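Local coordinates for DNA polymerase (Pyrobaculum calidifontis, PDB 5MDN), which probably catalyses the template-directed addition of deoxyribonucleotides to DNA, releasing diphosphate, as a DNA polymerase of family B, at residues D544-I554 with A571-R582; I557-F565 with F598-A606. All blocks are in the same frame, centred on the assembly; numbering follows the deposited sequence.

Contact 1: D544-I554 with A571-R582; sequences DVVEYAKRLGI and AVDRLVKYVEER
Y548 and Y578 stack face to face between two helices. Their planes are 5° apart and the centroids of the two rings lie 3.5 Å apart, so the overlap is nearly complete. In Y578 CG is anti to the backbone N (chi1 166°), as it is in Y548, and each ring is carried toward the other helix. The second face of the Y578 ring carries CB of R582, offset toward the rim.

The polar contacts gather at D544. Y578 OH donates to the syn lone pair of D544 OD1, at 2.6 Å. The carboxylate lies nearly in the plane of the Y578 ring. D544 OD2 forms a salt bridge with R582 NH1 at 3.3 Å, though its hydrogen bond is weak. The R582 chain bends at chi2 to bring the guanidinium there, almost perpendicular to the carboxylate.

Helices 528-551 and 572-583 flank the beta hairpin 556-567 in sequence, within the family B polymerase palm. Their short segments run roughly antiparallel, at 143°, with axes 10.1 Å apart. With an alanine at Y578, the Y548 ring would probably face a gap and D544 OD1 would lose this donor.

Apolar packing fills the side nearer the hairpin. L575 forks: its CD1 meets V545 CG1 at 3.6 Å, while its CD2 meets A549 CB at 4.0 Å. V579 CG2 also reaches V545. Past the end of the first helix, I554 CG1 lies 3.7 Å from A571 CB, and I554 CD1 rests by L575 CB. At the exposed rim, L552 CD2 packs on R574 CB at 3.7 Å.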
loop_
_atom_site.group_PDB
_atom_site.type_symbol
_atom_site.label_atom_id
_atom_site.label_comp_id
_atom_site.label_asym_id
_atom_site.label_seq_id
_atom_site.Cartn_x
_atom_site.Cartn_y
_atom_site.Cartn_z
ATOM N N ASP A 544 13.349 3.316 -30.375
ATOM C CA ASP A 544 13.255 2.369 -31.480
ATOM C C ASP A 544 11.806 1.970 -31.738
ATOM O O ASP A 544 11.377 1.881 -32.894
ATOM C CB ASP A 544 14.117 1.139 -31.190
ATOM C CG ASP A 544 14.002 0.073 -32.268
ATOM O OD1 ASP A 544 12.990 -0.659 -32.285
ATOM O OD2 ASP A 544 14.926 -0.031 -33.105
ATOM N N VAL A 545 11.040 1.720 -30.672
ATOM C CA VAL A 545 9.668 1.251 -30.842
ATOM C C VAL A 545 8.750 2.381 -31.299
ATOM O O VAL A 545 7.758 2.136 -31.999
ATOM C CB VAL A 545 9.179 0.600 -29.533
ATOM C CG1 VAL A 545 7.716 0.196 -29.631
ATOM C CG2 VAL A 545 10.032 -0.611 -29.196
ATOM N N VAL A 546 9.065 3.633 -30.954
ATOM C CA VAL A 546 8.269 4.743 -31.471
ATOM C C VAL A 546 8.581 4.982 -32.945
ATOM O O VAL A 546 7.690 5.313 -33.735
ATOM C CB VAL A 546 8.463 6.017 -30.620
ATOM C CG1 VAL A 546 8.265 5.709 -29.141
ATOM C CG2 VAL A 546 9.816 6.671 -30.865
ATOM N N GLU A 547 9.848 4.821 -33.341
ATOM C CA GLU A 547 10.207 4.983 -34.746
ATOM C C GLU A 547 9.625 3.858 -35.594
ATOM O O GLU A 547 9.163 4.096 -36.716
ATOM C CB GLU A 547 11.726 5.046 -34.898
ATOM C CG GLU A 547 12.211 5.029 -36.340
ATOM C CD GLU A 547 11.644 6.169 -37.167
ATOM O OE1 GLU A 547 11.447 7.272 -36.612
ATOM O OE2 GLU A 547 11.390 5.961 -38.372
ATOM N N TYR A 548 9.634 2.627 -35.075
ATOM C CA TYR A 548 9.015 1.525 -35.802
ATOM C C TYR A 548 7.499 1.665 -35.840
ATOM O O TYR A 548 6.868 1.265 -36.824
ATOM C CB TYR A 548 9.411 0.187 -35.177
ATOM C CG TYR A 548 8.927 -1.014 -35.959
ATOM C CD1 TYR A 548 9.684 -1.543 -36.997
ATOM C CD2 TYR A 548 7.714 -1.622 -35.657
ATOM C CE1 TYR A 548 9.245 -2.640 -37.715
ATOM C CE2 TYR A 548 7.267 -2.718 -36.370
ATOM C CZ TYR A 548 8.036 -3.223 -37.398
ATOM O OH TYR A 548 7.596 -4.316 -38.109
ATOM N N ALA A 549 6.900 2.222 -34.783
ATOM C CA ALA A 549 5.456 2.444 -34.781
ATOM C C ALA A 549 5.044 3.378 -35.911
ATOM O O ALA A 549 3.980 3.206 -36.515
ATOM C CB ALA A 549 5.013 3.005 -33.430
ATOM N N LYS A 550 5.878 4.379 -36.202
ATOM C CA LYS A 550 5.593 5.321 -37.278
ATOM C C LYS A 550 5.645 4.641 -38.641
ATOM O O LYS A 550 4.983 5.090 -39.584
ATOM C CB LYS A 550 6.596 6.467 -37.192
ATOM C CG LYS A 550 6.431 7.297 -35.930
ATOM C CD LYS A 550 7.228 8.595 -35.976
ATOM C CE LYS A 550 7.153 9.286 -34.618
ATOM N NZ LYS A 550 8.256 10.261 -34.412
ATOM N N ARG A 551 6.425 3.563 -38.767
ATOM C CA ARG A 551 6.436 2.812 -40.015
ATOM C C ARG A 551 5.097 2.135 -40.254
ATOM O O ARG A 551 4.753 1.839 -41.404
ATOM C CB ARG A 551 7.560 1.777 -40.003
ATOM C CG ARG A 551 8.958 2.376 -39.963
ATOM C CD ARG A 551 10.040 1.322 -40.183
ATOM N NE ARG A 551 10.003 0.746 -41.523
ATOM C CZ ARG A 551 9.428 -0.413 -41.827
ATOM N NH1 ARG A 551 8.835 -1.131 -40.882
ATOM N NH2 ARG A 551 9.446 -0.854 -43.077
ATOM N N LEU A 552 4.347 1.876 -39.190
ATOM C CA LEU A 552 2.958 1.472 -39.286
ATOM C C LEU A 552 2.074 2.710 -39.145
ATOM O O LEU A 552 2.549 3.813 -38.865
ATOM C CB LEU A 552 2.621 0.435 -38.215
ATOM C CG LEU A 552 3.562 -0.764 -38.063
ATOM C CD1 LEU A 552 4.336 -0.667 -36.758
ATOM C CD2 LEU A 552 2.789 -2.068 -38.130
ATOM N N GLY A 553 0.774 2.525 -39.339
ATOM C CA GLY A 553 -0.144 3.640 -39.235
ATOM C C GLY A 553 -0.574 3.893 -37.803
ATOM O O GLY A 553 -1.774 3.953 -37.516
ATOM N N ILE A 554 0.388 4.055 -36.897
ATOM C CA ILE A 554 0.118 4.134 -35.464
ATOM C C ILE A 554 0.579 5.486 -34.933
ATOM O O ILE A 554 1.782 5.778 -34.912
ATOM C CB ILE A 554 0.795 2.991 -34.697
ATOM C CG1 ILE A 554 0.240 1.642 -35.155
ATOM C CG2 ILE A 554 0.608 3.170 -33.196
ATOM C CD1 ILE A 554 0.884 0.454 -34.477
ATOM N N ALA A 571 -3.176 -2.196 -36.543
ATOM C CA ALA A 571 -1.724 -2.262 -36.652
ATOM C C ALA A 571 -1.025 -2.492 -35.316
ATOM O O ALA A 571 0.159 -2.852 -35.312
ATOM C CB ALA A 571 -1.196 -0.980 -37.296
ATOM N N VAL A 572 -1.711 -2.278 -34.188
ATOM C CA VAL A 572 -1.061 -2.420 -32.884
ATOM C C VAL A 572 -0.549 -3.843 -32.696
ATOM O O VAL A 572 0.505 -4.065 -32.086
ATOM C CB VAL A 572 -2.012 -2.000 -31.746
ATOM C CG1 VAL A 572 -2.387 -0.532 -31.885
ATOM C CG2 VAL A 572 -3.259 -2.879 -31.703
ATOM N N ASP A 573 -1.293 -4.831 -33.206
ATOM C CA ASP A 573 -0.905 -6.229 -33.038
ATOM C C ASP A 573 0.462 -6.505 -33.647
ATOM O O ASP A 573 1.208 -7.357 -33.148
ATOM C CB ASP A 573 -1.956 -7.137 -33.675
ATOM C CG ASP A 573 -3.339 -6.926 -33.094
ATOM O OD1 ASP A 573 -3.442 -6.766 -31.859
ATOM O OD2 ASP A 573 -4.321 -6.925 -33.869
ATOM N N ARG A 574 0.806 -5.799 -34.723
ATOM C CA ARG A 574 2.125 -5.941 -35.325
ATOM C C ARG A 574 3.193 -5.211 -34.523
ATOM O O ARG A 574 4.338 -5.670 -34.459
ATOM C CB ARG A 574 2.088 -5.422 -36.764
ATOM C CG ARG A 574 1.069 -6.141 -37.632
ATOM C CD ARG A 574 1.234 -5.816 -39.104
ATOM N NE ARG A 574 -0.041 -5.939 -39.806
ATOM C CZ ARG A 574 -0.881 -4.929 -40.009
ATOM N NH1 ARG A 574 -0.577 -3.715 -39.570
ATOM N NH2 ARG A 574 -2.025 -5.128 -40.650
ATOM N N LEU A 575 2.842 -4.074 -33.916
ATOM C CA LEU A 575 3.781 -3.384 -33.037
ATOM C C LEU A 575 4.100 -4.220 -31.803
ATOM O O LEU A 575 5.255 -4.283 -31.370
ATOM C CB LEU A 575 3.220 -2.022 -32.629
ATOM C CG LEU A 575 4.076 -1.219 -31.648
ATOM C CD1 LEU A 575 5.455 -0.956 -32.235
ATOM C CD2 LEU A 575 3.393 0.085 -31.264
ATOM N N VAL A 576 3.088 -4.870 -31.225
ATOM C CA VAL A 576 3.316 -5.709 -30.053
ATOM C C VAL A 576 4.133 -6.938 -30.430
ATOM O O VAL A 576 5.083 -7.311 -29.732
ATOM C CB VAL A 576 1.974 -6.101 -29.407
ATOM C CG1 VAL A 576 2.194 -7.100 -28.280
ATOM C CG2 VAL A 576 1.249 -4.866 -28.898
ATOM N N LYS A 577 3.772 -7.587 -31.538
ATOM C CA LYS A 577 4.529 -8.746 -31.997
ATOM C C LYS A 577 5.947 -8.360 -32.404
ATOM O O LYS A 577 6.860 -9.191 -32.329
ATOM C CB LYS A 577 3.781 -9.426 -33.144
ATOM C CG LYS A 577 4.153 -10.884 -33.357
ATOM C CD LYS A 577 3.180 -11.555 -34.317
ATOM C CE LYS A 577 3.426 -13.052 -34.400
ATOM N NZ LYS A 577 2.229 -13.774 -34.913
ATOM N N TYR A 578 6.146 -7.114 -32.844
ATOM C CA TYR A 578 7.489 -6.631 -33.153
ATOM C C TYR A 578 8.361 -6.598 -31.902
ATOM O O TYR A 578 9.491 -7.098 -31.908
ATOM C CB TYR A 578 7.409 -5.244 -33.796
ATOM C CG TYR A 578 8.724 -4.497 -33.865
ATOM C CD1 TYR A 578 9.660 -4.781 -34.852
ATOM C CD2 TYR A 578 9.017 -3.489 -32.955
ATOM C CE1 TYR A 578 10.860 -4.092 -34.919
ATOM C CE2 TYR A 578 10.210 -2.795 -33.016
ATOM C CZ TYR A 578 11.128 -3.100 -33.999
ATOM O OH TYR A 578 12.318 -2.410 -34.061
ATOM N N VAL A 579 7.847 -6.014 -30.815
ATOM C CA VAL A 579 8.644 -5.864 -29.599
ATOM C C VAL A 579 9.009 -7.222 -29.012
ATOM O O VAL A 579 10.088 -7.386 -28.428
ATOM C CB VAL A 579 7.892 -4.987 -28.577
ATOM C CG1 VAL A 579 8.741 -4.756 -27.337
ATOM C CG2 VAL A 579 7.502 -3.658 -29.203
ATOM N N GLU A 580 8.132 -8.217 -29.161
ATOM C CA GLU A 580 8.467 -9.564 -28.710
ATOM C C GLU A 580 9.591 -10.159 -29.554
ATOM O O GLU A 580 10.587 -10.656 -29.017
ATOM C CB GLU A 580 7.226 -10.455 -28.753
ATOM C CG GLU A 580 7.204 -11.565 -27.703
ATOM C CD GLU A 580 8.384 -12.513 -27.811
ATOM O OE1 GLU A 580 8.456 -13.258 -28.811
ATOM O OE2 GLU A 580 9.240 -12.509 -26.896
ATOM N N GLU A 581 9.440 -10.133 -30.878
ATOM C CA GLU A 581 10.443 -10.738 -31.750
ATOM C C GLU A 581 11.750 -9.949 -31.728
ATOM O O GLU A 581 12.836 -10.536 -31.692
ATOM C CB GLU A 581 9.892 -10.858 -33.170
ATOM C CG GLU A 581 8.764 -11.873 -33.292
ATOM C CD GLU A 581 8.248 -12.019 -34.710
ATOM O OE1 GLU A 581 8.785 -11.345 -35.612
ATOM O OE2 GLU A 581 7.303 -12.810 -34.922
ATOM N N ARG A 582 11.664 -8.617 -31.746
ATOM C CA ARG A 582 12.860 -7.780 -31.809
ATOM C C ARG A 582 13.556 -7.666 -30.459
ATOM O O ARG A 582 14.779 -7.814 -30.371
ATOM C CB ARG A 582 12.485 -6.388 -32.326
ATOM C CG ARG A 582 13.614 -5.361 -32.336
ATOM C CD ARG A 582 14.881 -5.820 -33.024
ATOM N NE ARG A 582 16.037 -5.071 -32.536
ATOM C CZ ARG A 582 16.332 -3.822 -32.889
ATOM N NH1 ARG A 582 15.555 -3.167 -33.741
ATOM N NH2 ARG A 582 17.405 -3.226 -32.386
#

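Contact 2: I557-F565 with F598-A606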
loop_
_atom_site.group_PDB
_atom_site.type_symbol
_atom_site.label_atom_id
_atom_site.label_comp_id
_atom_site.label_asym_id
_atom_site.label_seq_id
_atom_site.Cartn_x
_atom_site.Cartn_y
_atom_site.Cartn_z
ATOM N N ILE A 557 0.618 9.206 -28.950
ATOM C CA ILE A 557 0.245 10.444 -28.274
ATOM C C ILE A 557 1.157 10.721 -27.085
ATOM O O ILE A 557 1.506 11.876 -26.813
ATOM C CB ILE A 557 -1.226 10.362 -27.831
ATOM C CG1 ILE A 557 -2.115 9.898 -28.986
ATOM C CG2 ILE A 557 -1.694 11.696 -27.275
ATOM C CD1 ILE A 557 -3.452 9.350 -28.531
ATOM N N TYR A 558 1.566 9.676 -26.371
ATOM C CA TYR A 558 2.338 9.832 -25.149
ATOM C C TYR A 558 3.256 8.633 -24.995
ATOM O O TYR A 558 2.922 7.521 -25.412
ATOM C CB TYR A 558 1.414 9.978 -23.930
ATOM C CG TYR A 558 2.103 9.888 -22.585
ATOM C CD1 TYR A 558 2.619 11.023 -21.974
ATOM C CD2 TYR A 558 2.213 8.675 -21.915
ATOM C CE1 TYR A 558 3.241 10.951 -20.743
ATOM C CE2 TYR A 558 2.834 8.593 -20.684
ATOM C CZ TYR A 558 3.346 9.733 -20.102
ATOM O OH TYR A 558 3.964 9.658 -18.876
ATOM N N GLY A 559 4.425 8.870 -24.406
ATOM C CA GLY A 559 5.338 7.787 -24.119
ATOM C C GLY A 559 6.352 8.136 -23.052
ATOM O O GLY A 559 7.155 9.057 -23.221
ATOM N N ASP A 560 6.323 7.404 -21.949
ATOM C CA ASP A 560 7.326 7.529 -20.904
ATOM C C ASP A 560 8.047 6.194 -20.727
ATOM O O ASP A 560 7.830 5.235 -21.475
ATOM C CB ASP A 560 6.699 8.039 -19.601
ATOM C CG ASP A 560 5.633 7.119 -19.061
ATOM O OD1 ASP A 560 5.352 6.090 -19.701
ATOM O OD2 ASP A 560 5.079 7.421 -17.987
ATOM N N THR A 561 8.932 6.153 -19.731
ATOM C CA THR A 561 9.793 4.992 -19.529
ATOM C C THR A 561 9.010 3.698 -19.318
ATOM O O THR A 561 9.475 2.626 -19.724
ATOM C CB THR A 561 10.730 5.246 -18.346
ATOM O OG1 THR A 561 10.481 6.553 -17.811
ATOM C CG2 THR A 561 12.182 5.143 -18.790
ATOM N N ASP A 562 7.834 3.760 -18.691
ATOM C CA ASP A 562 7.101 2.547 -18.348
ATOM C C ASP A 562 5.910 2.248 -19.259
ATOM O O ASP A 562 5.379 1.131 -19.202
ATOM C CB ASP A 562 6.652 2.597 -16.875
ATOM C CG ASP A 562 5.688 3.733 -16.586
ATOM O OD1 ASP A 562 5.500 4.589 -17.475
ATOM O OD2 ASP A 562 5.123 3.770 -15.465
ATOM N N SER A 563 5.464 3.198 -20.081
ATOM C CA SER A 563 4.343 2.937 -20.980
ATOM C C SER A 563 4.338 3.962 -22.108
ATOM O O SER A 563 5.004 4.998 -22.037
ATOM C CB SER A 563 3.004 2.965 -20.232
ATOM O OG SER A 563 2.755 4.246 -19.686
ATOM N N LEU A 564 3.602 3.643 -23.170
ATOM C CA LEU A 564 3.298 4.629 -24.199
ATOM C C LEU A 564 1.851 4.476 -24.651
ATOM O O LEU A 564 1.326 3.361 -24.722
ATOM C CB LEU A 564 4.265 4.536 -25.398
ATOM C CG LEU A 564 4.674 3.241 -26.109
ATOM C CD1 LEU A 564 3.524 2.572 -26.844
ATOM C CD2 LEU A 564 5.812 3.535 -27.074
ATOM N N PHE A 565 1.211 5.605 -24.937
ATOM C CA PHE A 565 -0.182 5.639 -25.364
ATOM C C PHE A 565 -0.219 5.737 -26.883
ATOM O O PHE A 565 0.476 6.571 -27.470
ATOM C CB PHE A 565 -0.933 6.824 -24.746
ATOM C CG PHE A 565 -1.087 6.765 -23.239
ATOM C CD1 PHE A 565 -0.162 6.117 -22.434
ATOM C CD2 PHE A 565 -2.166 7.386 -22.631
ATOM C CE1 PHE A 565 -0.314 6.081 -21.060
ATOM C CE2 PHE A 565 -2.324 7.352 -21.258
ATOM C CZ PHE A 565 -1.397 6.699 -20.472
ATOM N N PHE A 598 -5.706 14.969 -21.894
ATOM C CA PHE A 598 -4.471 15.464 -21.301
ATOM C C PHE A 598 -4.629 16.950 -21.006
ATOM O O PHE A 598 -4.861 17.749 -21.921
ATOM C CB PHE A 598 -3.280 15.228 -22.231
ATOM C CG PHE A 598 -2.698 13.845 -22.142
ATOM C CD1 PHE A 598 -3.165 12.823 -22.953
ATOM C CD2 PHE A 598 -1.669 13.571 -21.255
ATOM C CE1 PHE A 598 -2.622 11.551 -22.874
ATOM C CE2 PHE A 598 -1.122 12.304 -21.171
ATOM C CZ PHE A 598 -1.599 11.293 -21.981
ATOM N N THR A 599 -4.508 17.320 -19.733
ATOM C CA THR A 599 -4.626 18.719 -19.339
ATOM C C THR A 599 -3.298 19.459 -19.429
ATOM O O THR A 599 -3.272 20.647 -19.769
ATOM C CB THR A 599 -5.182 18.825 -17.914
ATOM O OG1 THR A 599 -4.281 18.189 -16.998
ATOM C CG2 THR A 599 -6.546 18.157 -17.825
ATOM N N GLU A 600 -2.194 18.780 -19.130
ATOM C CA GLU A 600 -0.868 19.375 -19.172
ATOM C C GLU A 600 0.062 18.456 -19.950
ATOM O O GLU A 600 -0.311 17.349 -20.346
ATOM C CB GLU A 600 -0.337 19.612 -17.749
ATOM C CG GLU A 600 -1.249 20.496 -16.913
ATOM C CD GLU A 600 -0.918 20.472 -15.431
ATOM O OE1 GLU A 600 0.067 19.808 -15.036
ATOM O OE2 GLU A 600 -1.661 21.122 -14.661
ATOM N N ALA A 601 1.292 18.918 -20.162
ATOM C CA ALA A 601 2.277 18.147 -20.917
ATOM C C ALA A 601 3.026 17.156 -20.037
ATOM O O ALA A 601 4.245 17.003 -20.149
ATOM C CB ALA A 601 3.246 19.097 -21.611
ATOM N N LYS A 602 2.310 16.467 -19.150
ATOM C CA LYS A 602 2.880 15.438 -18.287
ATOM C C LYS A 602 1.957 14.227 -18.311
ATOM O O LYS A 602 1.090 14.123 -19.186
ATOM C CB LYS A 602 3.076 15.972 -16.862
ATOM C CG LYS A 602 2.598 17.410 -16.691
ATOM C CD LYS A 602 2.640 17.895 -15.252
ATOM C CE LYS A 602 3.925 18.646 -14.933
ATOM N NZ LYS A 602 3.965 19.054 -13.493
ATOM N N LYS A 603 2.135 13.301 -17.371
ATOM C CA LYS A 603 1.179 12.206 -17.198
ATOM C C LYS A 603 0.065 12.635 -16.240
ATOM O O LYS A 603 -0.149 12.072 -15.167
ATOM C CB LYS A 603 1.882 10.940 -16.722
ATOM C CG LYS A 603 0.982 9.703 -16.762
ATOM C CD LYS A 603 1.685 8.431 -16.320
ATOM C CE LYS A 603 0.703 7.266 -16.256
ATOM N NZ LYS A 603 0.192 6.850 -17.596
ATOM N N ARG A 604 -0.646 13.674 -16.659
ATOM C CA ARG A 604 -1.820 14.186 -15.958
ATOM C C ARG A 604 -2.987 14.076 -16.933
ATOM O O ARG A 604 -3.093 14.874 -17.870
ATOM C CB ARG A 604 -1.604 15.622 -15.493
ATOM C CG ARG A 604 -2.828 16.240 -14.853
ATOM C CD ARG A 604 -3.214 15.445 -13.627
ATOM N NE ARG A 604 -4.321 16.025 -12.873
ATOM C CZ ARG A 604 -5.591 15.658 -13.017
ATOM N NH1 ARG A 604 -5.921 14.709 -13.885
ATOM N NH2 ARG A 604 -6.536 16.237 -12.289
ATOM N N TYR A 605 -3.858 13.092 -16.720
ATOM C CA TYR A 605 -4.921 12.840 -17.676
ATOM C C TYR A 605 -6.096 12.166 -16.988
ATOM O O TYR A 605 -5.970 11.598 -15.899
ATOM C CB TYR A 605 -4.431 11.973 -18.849
ATOM C CG TYR A 605 -4.131 10.537 -18.476
ATOM C CD1 TYR A 605 -2.892 10.176 -17.967
ATOM C CD2 TYR A 605 -5.087 9.541 -18.644
ATOM C CE1 TYR A 605 -2.613 8.866 -17.628
ATOM C CE2 TYR A 605 -4.820 8.228 -18.306
ATOM C CZ TYR A 605 -3.581 7.896 -17.799
ATOM O OH TYR A 605 -3.310 6.588 -17.462
ATOM N N ALA A 606 -7.245 12.246 -17.649
ATOM C CA ALA A 606 -8.419 11.457 -17.315
ATOM C C ALA A 606 -8.778 10.586 -18.510
ATOM O O ALA A 606 -8.536 10.961 -19.662
ATOM C CB ALA A 606 -9.601 12.349 -16.935
#
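F598 meets Y558 and F565, both on the beta hairpin that bears YGDTDS, motif C of the family B polymerase palm. CZ of F598 lies 3.8 Å from Y558 CB. The edge of F598 turns toward the face of F565 in an offset edge-to-face pair, with planes at 60°. I557 and Y558 both face F565 in a classic beta bulge.

K602 comes next and offers its carbonyl O near Y558 CE1. K603 and Y605 fit the KxY motif of this family, which in relatives contacts the primer-template duplex. K603 is the centre of an inverse gamma turn. Its CG is anti to the backbone N (chi1 -170°), and the extended chain passes across the end of Y558, with CB 3.3 Å from Y558 OH. That hydroxyl donates to D560 OD2 at 2.7 Å, from above the carboxylate plane. D560 OD1 receives both S563 N, as an Asx motif, and S563 OG. A bend at chi4 brings K603 NZ to the edge of the F565 ring, near its plane.

Y605 completes the aromatic cluster. F565 points its edge at the face of Y605, with planes at 88°. F565 CZ lies 3.6 Å from Y605 OH.

Overall arrangement
Three of the four segments follow one another in the chain; 598-606 comes later. Helix 528-551 leads into strand 556-560, and strand 563-567 leads into helix 572-583. The hairpin thus meets the helices through one set of residues and segment 598-606 through another. The contact centres are about 19 Å apart. They touch where V546 CG1 packs against L564 CD2 at 3.9 Å. Contact 2 is the more central, about 23 Å from the centre of the chain, against about 34 Å for the centre of contact 1. In relatives the motif C aspartates bind the catalytic metals, so its hairpin turn probably belongs to the polymerase active site. The magnesium held by D7 and D363 is a different site, away from both contacts.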